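Local coordinates for protein succinate-semialdehyde dehydrogenase (Streptococcus pyogenes MGAS1882, PDB 4OGD) that catalyses the oxidation of succinic semialdehyde to succinate, with NADP+ as the cofactor, at residues D27-A32 and K198-V203; I69-M74 and D294-E299; E376-A381 and K401-K406. All blocks are in the same frame, centred on the assembly; numbering follows the deposited sequence.

Contact 1 (D27-A32 and K198-V203); sequences DVLERA and KRVVGV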
ATOM      1  N   ASP A  27      -4.448  -8.310  26.398  1.00 13.32           N
ATOM      2  CA  ASP A  27      -5.884  -8.212  26.640  1.00 11.48           C
ATOM      3  C   ASP A  27      -6.562  -7.246  25.662  1.00 11.27           C
ATOM      4  O   ASP A  27      -7.638  -7.543  25.131  1.00 11.38           O
ATOM      5  CB  ASP A  27      -6.167  -7.827  28.094  1.00 13.62           C
ATOM      6  CG  ASP A  27      -5.755  -8.913  29.075  1.00 17.02           C
ATOM      7  OD1 ASP A  27      -5.506 -10.055  28.638  1.00 17.65           O
ATOM      8  OD2 ASP A  27      -5.691  -8.625  30.288  1.00 21.00           O
ATOM      9  N   VAL A  28      -5.922  -6.108  25.416  1.00 10.13           N
ATOM     10  CA  VAL A  28      -6.429  -5.128  24.455  1.00  9.89           C
ATOM     11  C   VAL A  28      -6.492  -5.685  23.033  1.00 10.44           C
ATOM     12  O   VAL A  28      -7.485  -5.482  22.331  1.00  8.53           O
ATOM     13  CB  VAL A  28      -5.603  -3.814  24.500  1.00  9.81           C
ATOM     14  CG1 VAL A  28      -5.935  -2.922  23.311  1.00  9.04           C
ATOM     15  CG2 VAL A  28      -5.877  -3.074  25.795  1.00 10.71           C
ATOM     16  N   LEU A  29      -5.451  -6.394  22.605  1.00 10.58           N
ATOM     17  CA  LEU A  29      -5.476  -6.969  21.261  1.00  9.93           C
ATOM     18  C   LEU A  29      -6.567  -8.019  21.110  1.00 10.02           C
ATOM     19  O   LEU A  29      -7.241  -8.077  20.078  1.00 10.88           O
ATOM     20  CB  LEU A  29      -4.113  -7.546  20.871  1.00  9.86           C
ATOM     21  CG  LEU A  29      -2.979  -6.526  20.738  1.00 12.94           C
ATOM     22  CD1 LEU A  29      -1.697  -7.228  20.312  1.00 13.33           C
ATOM     23  CD2 LEU A  29      -3.335  -5.425  19.741  1.00 13.93           C
ATOM     24  N   GLU A  30      -6.756  -8.845  22.136  1.00  8.85           N
ATOM     25  CA  GLU A  30      -7.807  -9.855  22.068  1.00 10.76           C
ATOM     26  C   GLU A  30      -9.184  -9.204  21.995  1.00 10.10           C
ATOM     27  O   GLU A  30     -10.024  -9.606  21.189  1.00 10.54           O
ATOM     28  CB  GLU A  30      -7.725 -10.830  23.245  1.00 11.34           C
ATOM     29  CG  GLU A  30      -8.741 -11.976  23.166  1.00 15.31           C
ATOM     30  CD  GLU A  30      -8.502 -12.944  22.006  1.00 19.88           C
ATOM     31  OE1 GLU A  30      -7.532 -12.781  21.217  1.00 17.42           O
ATOM     32  OE2 GLU A  30      -9.300 -13.896  21.883  1.00 18.36           O
ATOM     33  N   ARG A  31      -9.404  -8.184  22.819  1.00  9.00           N
ATOM     34  CA  ARG A  31     -10.683  -7.478  22.817  1.00  9.73           C
ATOM     35  C   ARG A  31     -10.942  -6.868  21.449  1.00  9.71           C
ATOM     36  O   ARG A  31     -12.056  -6.916  20.936  1.00  9.01           O
ATOM     37  CB  ARG A  31     -10.707  -6.379  23.884  1.00  8.16           C
ATOM     38  CG  ARG A  31     -12.012  -5.590  23.917  1.00 11.99           C
ATOM     39  CD  ARG A  31     -11.986  -4.525  25.003  1.00 10.34           C
ATOM     40  NE  ARG A  31     -11.001  -3.478  24.733  1.00  9.22           N
ATOM     41  CZ  ARG A  31     -10.719  -2.485  25.572  1.00 10.85           C
ATOM     42  NH1 ARG A  31     -11.341  -2.407  26.745  1.00 14.43           N
ATOM     43  NH2 ARG A  31      -9.808  -1.567  25.255  1.00 10.43           N
ATOM     44  N   ALA A  32      -9.899  -6.302  20.854  1.00  8.65           N
ATOM     45  CA  ALA A  32     -10.034  -5.669  19.549  1.00 10.63           C
ATOM     46  C   ALA A  32     -10.337  -6.704  18.464  1.00  8.63           C
ATOM     47  O   ALA A  32     -11.173  -6.472  17.585  1.00  8.61           O
ATOM     48  CB  ALA A  32      -8.775  -4.866  19.211  1.00  7.66           C
ATOM     49  N   LYS A 198      -0.708 -11.538  14.898  1.00 11.36           N
ATOM     50  CA  LYS A 198      -1.554 -11.894  13.761  1.00 11.29           C
ATOM     51  C   LYS A 198      -2.945 -11.262  13.791  1.00 10.04           C
ATOM     52  O   LYS A 198      -3.645 -11.263  12.782  1.00 11.45           O
ATOM     53  CB  LYS A 198      -1.649 -13.414  13.593  1.00 14.19           C
ATOM     54  CG  LYS A 198      -2.372 -14.125  14.707  1.00 18.87           C
ATOM     55  CD  LYS A 198      -2.297 -15.619  14.472  1.00 23.60           C
ATOM     56  CE  LYS A 198      -3.221 -16.383  15.393  1.00 34.35           C
ATOM     57  NZ  LYS A 198      -3.228 -17.824  15.011  1.00 32.05           N
ATOM     58  N   ARG A 199      -3.345 -10.718  14.937  1.00 10.13           N
ATOM     59  CA  ARG A 199      -4.632 -10.036  15.028  1.00  8.01           C
ATOM     60  C   ARG A 199      -4.550  -8.652  14.398  1.00  9.94           C
ATOM     61  O   ARG A 199      -5.567  -8.071  14.022  1.00  8.13           O
ATOM     62  CB  ARG A 199      -5.091  -9.941  16.485  1.00 12.46           C
ATOM     63  CG  ARG A 199      -5.471 -11.293  17.077  1.00  9.59           C
ATOM     64  CD  ARG A 199      -5.558 -11.254  18.604  1.00  9.87           C
ATOM     65  NE  ARG A 199      -4.248 -11.052  19.218  1.00 11.43           N
ATOM     66  CZ  ARG A 199      -3.977 -11.261  20.505  1.00 11.13           C
ATOM     67  NH1 ARG A 199      -4.927 -11.696  21.327  1.00 13.10           N
ATOM     68  NH2 ARG A 199      -2.750 -11.043  20.972  1.00 12.07           N
ATOM     69  N   VAL A 200      -3.329  -8.140  14.277  1.00  7.21           N
ATOM     70  CA  VAL A 200      -3.086  -6.835  13.670  1.00  8.52           C
ATOM     71  C   VAL A 200      -2.816  -6.991  12.172  1.00  9.19           C
ATOM     72  O   VAL A 200      -1.963  -7.787  11.759  1.00  7.68           O
ATOM     73  CB  VAL A 200      -1.944  -6.103  14.397  1.00  7.68           C
ATOM     74  CG1 VAL A 200      -1.585  -4.815  13.691  1.00  8.70           C
ATOM     75  CG2 VAL A 200      -2.363  -5.839  15.852  1.00  8.88           C
ATOM     76  N   VAL A 201      -3.565  -6.252  11.357  1.00  6.36           N
ATOM     77  CA  VAL A 201      -3.584  -6.507   9.917  1.00  6.34           C
ATOM     78  C   VAL A 201      -3.144  -5.325   9.064  1.00  6.67           C
ATOM     79  O   VAL A 201      -3.229  -5.367   7.834  1.00  9.39           O
ATOM     80  CB  VAL A 201      -4.990  -6.949   9.453  1.00  7.59           C
ATOM     81  CG1 VAL A 201      -5.443  -8.174  10.247  1.00  7.14           C
ATOM     82  CG2 VAL A 201      -5.995  -5.807   9.599  1.00  7.08           C
ATOM     83  N   GLY A 202      -2.675  -4.269   9.710  1.00  6.12           N
ATOM     84  CA  GLY A 202      -2.272  -3.083   8.983  1.00  7.82           C
ATOM     85  C   GLY A 202      -1.709  -2.064   9.940  1.00  6.85           C
ATOM     86  O   GLY A 202      -2.067  -2.037  11.120  1.00  7.38           O
ATOM     87  N   VAL A 203      -0.813  -1.229   9.432  1.00  5.94           N
ATOM     88  CA  VAL A 203      -0.246  -0.152  10.233  1.00  6.24           C
ATOM     89  C   VAL A 203      -0.310   1.149   9.440  1.00  7.34           C
ATOM     90  O   VAL A 203       0.186   1.226   8.319  1.00  6.57           O
ATOM     91  CB  VAL A 203       1.223  -0.429  10.622  1.00  9.51           C
ATOM     92  CG1 VAL A 203       1.722   0.662  11.544  1.00  9.50           C
ATOM     93  CG2 VAL A 203       1.364  -1.805  11.291  1.00  9.04           C
TER

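Contact 2 (I69-M74 and D294-E299); sequences IMTKDM and DPMDPE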
ATOM      1  N   ILE A  69      -6.462  20.718  25.947  1.00  8.15           N
ATOM      2  CA  ILE A  69      -5.673  19.506  26.148  1.00  8.90           C
ATOM      3  C   ILE A  69      -4.509  19.481  25.158  1.00  9.64           C
ATOM      4  O   ILE A  69      -3.371  19.166  25.519  1.00 11.05           O
ATOM      5  CB  ILE A  69      -6.542  18.247  25.986  1.00  8.58           C
ATOM      6  CG1 ILE A  69      -7.390  18.045  27.244  1.00 10.36           C
ATOM      7  CG2 ILE A  69      -5.678  17.015  25.730  1.00  9.74           C
ATOM      8  CD1 ILE A  69      -8.417  16.940  27.119  1.00 11.95           C
ATOM      9  N   MET A  70      -4.789  19.856  23.917  1.00  9.04           N
ATOM     10  CA  MET A  70      -3.735  19.873  22.905  1.00  9.63           C
ATOM     11  C   MET A  70      -2.690  20.967  23.163  1.00  9.36           C
ATOM     12  O   MET A  70      -1.485  20.722  23.061  1.00  9.71           O
ATOM     13  CB  MET A  70      -4.334  20.004  21.511  1.00 11.54           C
ATOM     14  CG  MET A  70      -5.110  18.783  21.093  1.00 12.33           C
ATOM     15  SD  MET A  70      -5.581  18.875  19.357  1.00 13.02           S
ATOM     16  CE  MET A  70      -7.247  19.516  19.481  1.00 13.61           C
ATOM     17  N   THR A  71      -3.153  22.162  23.515  1.00  9.72           N
ATOM     18  CA  THR A  71      -2.242  23.257  23.856  1.00  8.83           C
ATOM     19  C   THR A  71      -1.338  22.899  25.040  1.00  9.34           C
ATOM     20  O   THR A  71      -0.120  23.122  25.005  1.00 10.06           O
ATOM     21  CB  THR A  71      -3.028  24.537  24.179  1.00  9.38           C
ATOM     22  OG1 THR A  71      -3.717  24.988  23.004  1.00  9.77           O
ATOM     23  CG2 THR A  71      -2.081  25.636  24.685  1.00  9.96           C
ATOM     24  N   LYS A  72      -1.928  22.340  26.093  1.00  9.16           N
ATOM     25  CA  LYS A  72      -1.145  21.958  27.263  1.00 10.43           C
ATOM     26  C   LYS A  72      -0.163  20.808  27.003  1.00 10.59           C
ATOM     27  O   LYS A  72       0.881  20.735  27.647  1.00 11.73           O
ATOM     28  CB  LYS A  72      -2.056  21.680  28.471  1.00 11.01           C
ATOM     29  CG  LYS A  72      -2.847  22.917  28.950  1.00 12.11           C
ATOM     30  CD  LYS A  72      -1.926  23.999  29.519  1.00 15.53           C
ATOM     31  CE  LYS A  72      -2.652  25.334  29.738  1.00 15.12           C
ATOM     32  NZ  LYS A  72      -3.699  25.266  30.811  1.00 16.44           N
ATOM     33  N   ASP A  73      -0.479  19.932  26.048  1.00  7.62           N
ATOM     34  CA  ASP A  73       0.421  18.826  25.691  1.00  9.13           C
ATOM     35  C   ASP A  73       1.606  19.307  24.852  1.00  8.75           C
ATOM     36  O   ASP A  73       2.775  19.046  25.176  1.00 10.80           O
ATOM     37  CB  ASP A  73      -0.319  17.750  24.869  1.00  8.60           C
ATOM     38  CG  ASP A  73      -0.892  16.614  25.725  1.00 10.45           C
ATOM     39  OD1 ASP A  73      -0.705  16.582  26.963  1.00 11.03           O
ATOM     40  OD2 ASP A  73      -1.532  15.726  25.128  1.00 10.46           O
ATOM     41  N   MET A  74       1.311  20.000  23.764  1.00  8.79           N
ATOM     42  CA  MET A  74       2.357  20.250  22.777  1.00  8.61           C
ATOM     43  C   MET A  74       2.568  21.709  22.390  1.00  8.27           C
ATOM     44  O   MET A  74       3.383  22.006  21.516  1.00  8.59           O
ATOM     45  CB  MET A  74       2.167  19.345  21.548  1.00  8.28           C
ATOM     46  CG  MET A  74       0.770  19.350  20.945  1.00  7.45           C
ATOM     47  SD  MET A  74       0.356  20.885  20.119  1.00  9.22           S
ATOM     48  CE  MET A  74       1.632  20.917  18.849  1.00  9.59           C
ATOM     49  N   ASP A 294       2.276  33.338  25.532  1.00 12.85           N
ATOM     50  CA  ASP A 294       1.333  32.374  26.092  1.00 13.91           C
ATOM     51  C   ASP A 294       0.372  31.860  25.015  1.00 12.21           C
ATOM     52  O   ASP A 294      -0.445  32.617  24.516  1.00 11.85           O
ATOM     53  CB  ASP A 294       0.554  33.097  27.201  1.00 12.87           C
ATOM     54  CG  ASP A 294      -0.445  32.209  27.907  1.00 16.07           C
ATOM     55  OD1 ASP A 294      -0.625  31.039  27.506  1.00 12.06           O
ATOM     56  OD2 ASP A 294      -1.071  32.701  28.877  1.00 18.59           O
ATOM     57  N   PRO A 295       0.455  30.564  24.654  1.00 13.14           N
ATOM     58  CA  PRO A 295      -0.439  30.083  23.587  1.00 11.20           C
ATOM     59  C   PRO A 295      -1.928  30.094  23.963  1.00 13.11           C
ATOM     60  O   PRO A 295      -2.773  29.994  23.072  1.00 11.63           O
ATOM     61  CB  PRO A 295       0.048  28.648  23.333  1.00 10.66           C
ATOM     62  CG  PRO A 295       0.671  28.229  24.625  1.00  8.61           C
ATOM     63  CD  PRO A 295       1.327  29.493  25.169  1.00 11.37           C
ATOM     64  N   MET A 296      -2.251  30.237  25.245  1.00  9.33           N
ATOM     65  CA  MET A 296      -3.654  30.364  25.640  1.00 12.54           C
ATOM     66  C   MET A 296      -4.191  31.777  25.425  1.00 14.13           C
ATOM     67  O   MET A 296      -5.403  31.982  25.386  1.00 15.00           O
ATOM     68  CB  MET A 296      -3.868  29.924  27.093  1.00 10.25           C
ATOM     69  CG  MET A 296      -3.646  28.432  27.348  1.00 12.29           C
ATOM     70  SD  MET A 296      -4.786  27.317  26.492  1.00 14.13           S
ATOM     71  CE  MET A 296      -6.305  27.644  27.384  1.00 15.52           C
ATOM     72  N   ASP A 297      -3.288  32.745  25.269  1.00 11.83           N
ATOM     73  CA  ASP A 297      -3.657  34.151  25.116  1.00 14.13           C
ATOM     74  C   ASP A 297      -4.065  34.414  23.673  1.00 13.49           C
ATOM     75  O   ASP A 297      -3.301  34.120  22.757  1.00 13.30           O
ATOM     76  CB  ASP A 297      -2.448  35.021  25.480  1.00 13.09           C
ATOM     77  CG  ASP A 297      -2.780  36.505  25.614  1.00 19.69           C
ATOM     78  OD1 ASP A 297      -3.641  37.034  24.877  1.00 18.47           O
ATOM     79  OD2 ASP A 297      -2.144  37.153  26.471  1.00 20.65           O
ATOM     80  N   PRO A 298      -5.263  34.984  23.460  1.00 13.27           N
ATOM     81  CA  PRO A 298      -5.725  35.279  22.095  1.00 15.84           C
ATOM     82  C   PRO A 298      -4.828  36.258  21.327  1.00 16.51           C
ATOM     83  O   PRO A 298      -4.877  36.276  20.098  1.00 17.79           O
ATOM     84  CB  PRO A 298      -7.116  35.889  22.319  1.00 19.25           C
ATOM     85  CG  PRO A 298      -7.104  36.367  23.745  1.00 16.98           C
ATOM     86  CD  PRO A 298      -6.266  35.360  24.471  1.00 18.31           C
ATOM     87  N   GLU A 299      -4.024  37.052  22.031  1.00 13.76           N
ATOM     88  CA  GLU A 299      -3.118  38.000  21.384  1.00 15.67           C
ATOM     89  C   GLU A 299      -1.875  37.313  20.808  1.00 15.03           C
ATOM     90  O   GLU A 299      -1.173  37.884  19.975  1.00 16.50           O
ATOM     91  CB  GLU A 299      -2.672  39.083  22.371  1.00 19.48           C
ATOM     92  CG  GLU A 299      -3.759  40.043  22.824  1.00 24.00           C
ATOM     93  CD  GLU A 299      -3.248  41.076  23.832  1.00 30.88           C
ATOM     94  OE1 GLU A 299      -2.022  41.125  24.094  1.00 28.04           O
ATOM     95  OE2 GLU A 299      -4.078  41.843  24.368  1.00 36.58           O
TER

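Contact 3 (E376-A381 and K401-K406); sequences EAIEVA and KAVAAK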
ATOM      1  N   GLU A 376      13.675  26.643 -14.079  1.00  9.40           N
ATOM      2  CA  GLU A 376      14.529  26.358 -12.933  1.00 11.08           C
ATOM      3  C   GLU A 376      13.716  26.250 -11.639  1.00  9.47           C
ATOM      4  O   GLU A 376      14.043  25.446 -10.771  1.00 10.04           O
ATOM      5  CB  GLU A 376      15.633  27.403 -12.800  1.00  8.34           C
ATOM      6  CG  GLU A 376      16.638  27.090 -11.705  1.00 10.17           C
ATOM      7  CD  GLU A 376      17.886  27.925 -11.822  1.00 13.42           C
ATOM      8  OE1 GLU A 376      17.788  29.161 -11.669  1.00 10.70           O
ATOM      9  OE2 GLU A 376      18.964  27.344 -12.098  1.00 16.31           O
ATOM     10  N   ALA A 377      12.661  27.050 -11.512  1.00  9.38           N
ATOM     11  CA  ALA A 377      11.784  26.972 -10.340  1.00  8.81           C
ATOM     12  C   ALA A 377      11.259  25.553 -10.173  1.00  9.73           C
ATOM     13  O   ALA A 377      11.241  25.021  -9.063  1.00  8.95           O
ATOM     14  CB  ALA A 377      10.619  27.944 -10.473  1.00  7.30           C
ATOM     15  N   ILE A 378      10.838  24.959 -11.286  1.00  9.01           N
ATOM     16  CA  ILE A 378      10.317  23.590 -11.288  1.00  8.11           C
ATOM     17  C   ILE A 378      11.414  22.576 -10.970  1.00  8.71           C
ATOM     18  O   ILE A 378      11.227  21.685 -10.143  1.00  8.61           O
ATOM     19  CB  ILE A 378       9.650  23.262 -12.637  1.00  8.32           C
ATOM     20  CG1 ILE A 378       8.389  24.119 -12.812  1.00  8.62           C
ATOM     21  CG2 ILE A 378       9.317  21.764 -12.740  1.00  8.09           C
ATOM     22  CD1 ILE A 378       7.923  24.241 -14.240  1.00  7.74           C
ATOM     23  N   GLU A 379      12.566  22.731 -11.617  1.00  9.44           N
ATOM     24  CA  GLU A 379      13.739  21.894 -11.348  1.00 10.77           C
ATOM     25  C   GLU A 379      14.124  21.896  -9.864  1.00  9.56           C
ATOM     26  O   GLU A 379      14.333  20.833  -9.263  1.00 11.07           O
ATOM     27  CB  GLU A 379      14.924  22.380 -12.189  1.00 13.30           C
ATOM     28  CG  GLU A 379      16.190  21.534 -12.053  1.00 16.45           C
ATOM     29  CD  GLU A 379      16.110  20.241 -12.838  1.00 19.09           C
ATOM     30  OE1 GLU A 379      15.331  20.188 -13.816  1.00 22.88           O
ATOM     31  OE2 GLU A 379      16.826  19.278 -12.484  1.00 21.24           O
ATOM     32  N   VAL A 380      14.211  23.086  -9.273  1.00  9.88           N
ATOM     33  CA  VAL A 380      14.539  23.201  -7.854  1.00  7.78           C
ATOM     34  C   VAL A 380      13.426  22.602  -6.986  1.00  9.48           C
ATOM     35  O   VAL A 380      13.696  21.850  -6.056  1.00  7.89           O
ATOM     36  CB  VAL A 380      14.841  24.662  -7.447  1.00  8.74           C
ATOM     37  CG1 VAL A 380      15.028  24.774  -5.948  1.00  9.46           C
ATOM     38  CG2 VAL A 380      16.092  25.144  -8.159  1.00  9.16           C
ATOM     39  N   ALA A 381      12.177  22.903  -7.320  1.00  9.81           N
ATOM     40  CA  ALA A 381      11.050  22.325  -6.592  1.00  8.74           C
ATOM     41  C   ALA A 381      11.130  20.799  -6.538  1.00  8.26           C
ATOM     42  O   ALA A 381      10.854  20.190  -5.495  1.00  8.74           O
ATOM     43  CB  ALA A 381       9.724  22.779  -7.214  1.00  8.59           C
ATOM     44  N   LYS A 401      -2.219  25.853 -12.888  1.00 11.96           N
ATOM     45  CA  LYS A 401      -2.521  24.423 -12.984  1.00 10.55           C
ATOM     46  C   LYS A 401      -1.460  23.681 -13.787  1.00 10.99           C
ATOM     47  O   LYS A 401      -1.122  22.540 -13.471  1.00 11.50           O
ATOM     48  CB  LYS A 401      -3.889  24.206 -13.629  1.00 12.91           C
ATOM     49  CG  LYS A 401      -5.051  24.631 -12.759  1.00 12.11           C
ATOM     50  CD  LYS A 401      -6.318  24.807 -13.587  1.00 14.50           C
ATOM     51  CE  LYS A 401      -6.781  23.499 -14.198  1.00 14.08           C
ATOM     52  NZ  LYS A 401      -7.945  23.662 -15.118  1.00 17.87           N
ATOM     53  N   ALA A 402      -0.940  24.330 -14.823  1.00 12.22           N
ATOM     54  CA  ALA A 402       0.048  23.699 -15.693  1.00 11.50           C
ATOM     55  C   ALA A 402       1.368  23.493 -14.955  1.00 10.05           C
ATOM     56  O   ALA A 402       1.992  22.435 -15.062  1.00 12.79           O
ATOM     57  CB  ALA A 402       0.255  24.527 -16.953  1.00 12.23           C
ATOM     58  N   VAL A 403       1.794  24.505 -14.208  1.00  9.42           N
ATOM     59  CA  VAL A 403       2.996  24.370 -13.388  1.00  8.12           C
ATOM     60  C   VAL A 403       2.799  23.348 -12.267  1.00  9.53           C
ATOM     61  O   VAL A 403       3.685  22.532 -12.006  1.00  9.96           O
ATOM     62  CB  VAL A 403       3.440  25.724 -12.806  1.00  9.76           C
ATOM     63  CG1 VAL A 403       4.637  25.528 -11.892  1.00  8.73           C
ATOM     64  CG2 VAL A 403       3.805  26.677 -13.945  1.00 12.23           C
ATOM     65  N   ALA A 404       1.631  23.367 -11.622  1.00  9.17           N
ATOM     66  CA  ALA A 404       1.342  22.415 -10.545  1.00  8.08           C
ATOM     67  C   ALA A 404       1.535  20.966 -11.001  1.00  8.74           C
ATOM     68  O   ALA A 404       2.129  20.154 -10.283  1.00  9.95           O
ATOM     69  CB  ALA A 404      -0.082  22.619 -10.024  1.00 10.34           C
ATOM     70  N   ALA A 405       1.054  20.651 -12.201  1.00  8.78           N
ATOM     71  CA  ALA A 405       1.139  19.287 -12.720  1.00 10.95           C
ATOM     72  C   ALA A 405       2.587  18.862 -12.914  1.00 10.11           C
ATOM     73  O   ALA A 405       2.906  17.672 -12.843  1.00 11.31           O
ATOM     74  CB  ALA A 405       0.375  19.166 -14.037  1.00 10.32           C
ATOM     75  N   LYS A 406       3.467  19.831 -13.146  1.00  9.82           N
ATOM     76  CA  LYS A 406       4.878  19.517 -13.357  1.00  7.89           C
ATOM     77  C   LYS A 406       5.658  19.269 -12.066  1.00  8.13           C
ATOM     78  O   LYS A 406       6.803  18.811 -12.112  1.00 10.67           O
ATOM     79  CB  LYS A 406       5.554  20.614 -14.180  1.00  8.56           C
ATOM     80  CG  LYS A 406       5.007  20.703 -15.592  1.00 10.13           C
ATOM     81  CD  LYS A 406       5.651  21.850 -16.360  1.00 11.77           C
ATOM     82  CE  LYS A 406       5.152  21.879 -17.797  1.00 18.91           C
ATOM     83  NZ  LYS A 406       5.674  23.078 -18.508  1.00 23.99           N
TER

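Contact 1 (D27-A32 and K198-V203)
Arg199 reaches from the loop leading into strand 200-206 to the side of helix 22-41, where Glu30 and Leu29 receive its guanidinium group in two different ways. At the edge, NH1 of Arg199 gives a salt-bridge hydrogen bond to OE1 of Glu30, 2.8 Å long with an N-H...O angle of 147°. OE1 lies close to the guanidinium plane but is approached on its anti side, and the two planar groups are turned 56° against each other, which makes this a single-oxygen bridge and not a coplanar two-bond pair. Over one face lies the aliphatic base of Leu29, its CB 3.7 Å from Arg199 CZ and displaced toward the rim of the group. The bend at chi3 (-68°) brings the guanidinium across this methylene. Deeper in, CD2 of Leu29 meets CG2 of Val200 at 4.0 Å, and the contact passes from a charged, partly exposed margin to an apolar, buried floor.

In the second shell, Asp197 forms a salt bridge with NH2 of Arg199, so the cation has acidic partners at two of its nitrogens. Backbone hydrogen bonds of Arg199 and Val201 with Val124 tie the segment to strand 124-128, and Val194 of helix 188-196 packs on Val200. The arrangement docks an N-terminal helix at the beginning of a parallel strand in the Rossmann-type, cofactor-binding domain of an aldehyde dehydrogenase.

Contact 2 (I69-M74 and D294-E299)
Thr71, near the C-terminal end of helix 63-74, packs against Pro295 and Met296, which occupy the two central positions of a type I beta turn in the loop between helices 276-288 and 308-323. In the usual division of the aldehyde dehydrogenase fold, this joins a helix of the cofactor-binding part to a loop of the catalytic part. The close side of the contact centres on one methyl group. With OG1 of Thr71 beside its own backbone N (chi1 -65°), CG2 is directed at the turn and sits 3.8 Å from Pro295 CG and 3.7 Å from Met296 SD, touching both the proline ring and the thioether. The hydroxyl turns to the residues that follow the helix, where OG1 bonds to the carbonyl oxygen of Lys76. Tyr7 of strand 4-7 touches Thr71, Pro295 and Met296, and Phe78 of helix 78-103 also lies against Met296.

The other side is looser and partly exposed. Here Lys72 contributes just its CE, 4.0 Å from CG of Met296, the two side chains crossing at about a right angle. The ammonium group has different partners, a salt bridge to Glu68 and a cation-pi interaction with Tyr7. No hydrogen bond spans the two segments, which meet by van der Waals contact alone; the loop is also anchored by a backbone hydrogen bond between Pro295 and Phe78, and the turn keeps its shape by bonds of its own. Asp297 N donates to Asp294 O, and Met296 N closes an Asx turn on Asp294 OD1 at 2.9 Å, approaching from above the carboxylate plane.

Contact 3 (E376-A381 and K401-K406)
The carbonyl oxygen of Lys406 accepts a hydrogen bond from ND2 of Asn382, and CG2 of Ile378 lies against the same oxygen at 3.9 Å. Both partners belong to helix 374-382, and the contact joins this helix to helix 397-406, two neighbours that cover the parallel part of the catalytic-domain sheet. Each helix belongs to a beta-alpha-beta connection, the first between strands 365-371 and 391-393, the second between 391-393 and 411-414. Ala377 and Ala381 pack down onto strands 235-238 and 268-272, and Val403 touches Leu239 just beyond strand 235-238.

Ile378 carries the whole contact on its side, each branch with its own task. CG2, anti to the backbone N, packs against the carbonyl oxygen and lies 4.2 Å from CB of Lys406. CG1 stands beside the backbone N (chi1 -67°) and meets CG1 of the buried Val403 at 4.1 Å, the more sheltered half of the interface. The join is small, with 143 Å² buried over both segments, and purely apolar between its side chains. Away from Ile378, the neighbouring subunit takes up helix 397-406: Gln120 of that subunit bonds to the carbonyl oxygen of Ala405, while its Leu118 and Ile452 pack on Ala405 and Ala404. The helix is therefore set between a neighbour in its own chain and the dimer partner. At the exposed margin, the extended chain of Lys406 runs past Ile378, with its CD 3.9 Å from Ile378 CD1 and its ammonium group directed away.

Overall arrangement
The three contacts are well separated, with centres about 35 Å apart for contacts 1 and 2, about 37 Å for contacts 2 and 3 and about 43 Å for contacts 1 and 3, and none touches another. Contacts 1 and 2 interlock along the chain, since 69-74 falls between the two segments of contact 1 and 198-203 between those of contact 2; contact 3 follows both, and its two segments are only 20 residues apart. Contact 1 belongs to the sheet that includes strands 124-128 and 200-206; contact 3 lies on helices that flank the other sheet, and contacts 1 and 3 are on opposite sides of the chain's centre. Contact 2 probably bridges the cofactor-binding and catalytic parts through helix 63-74, and of the three only contact 3 meets the second subunit.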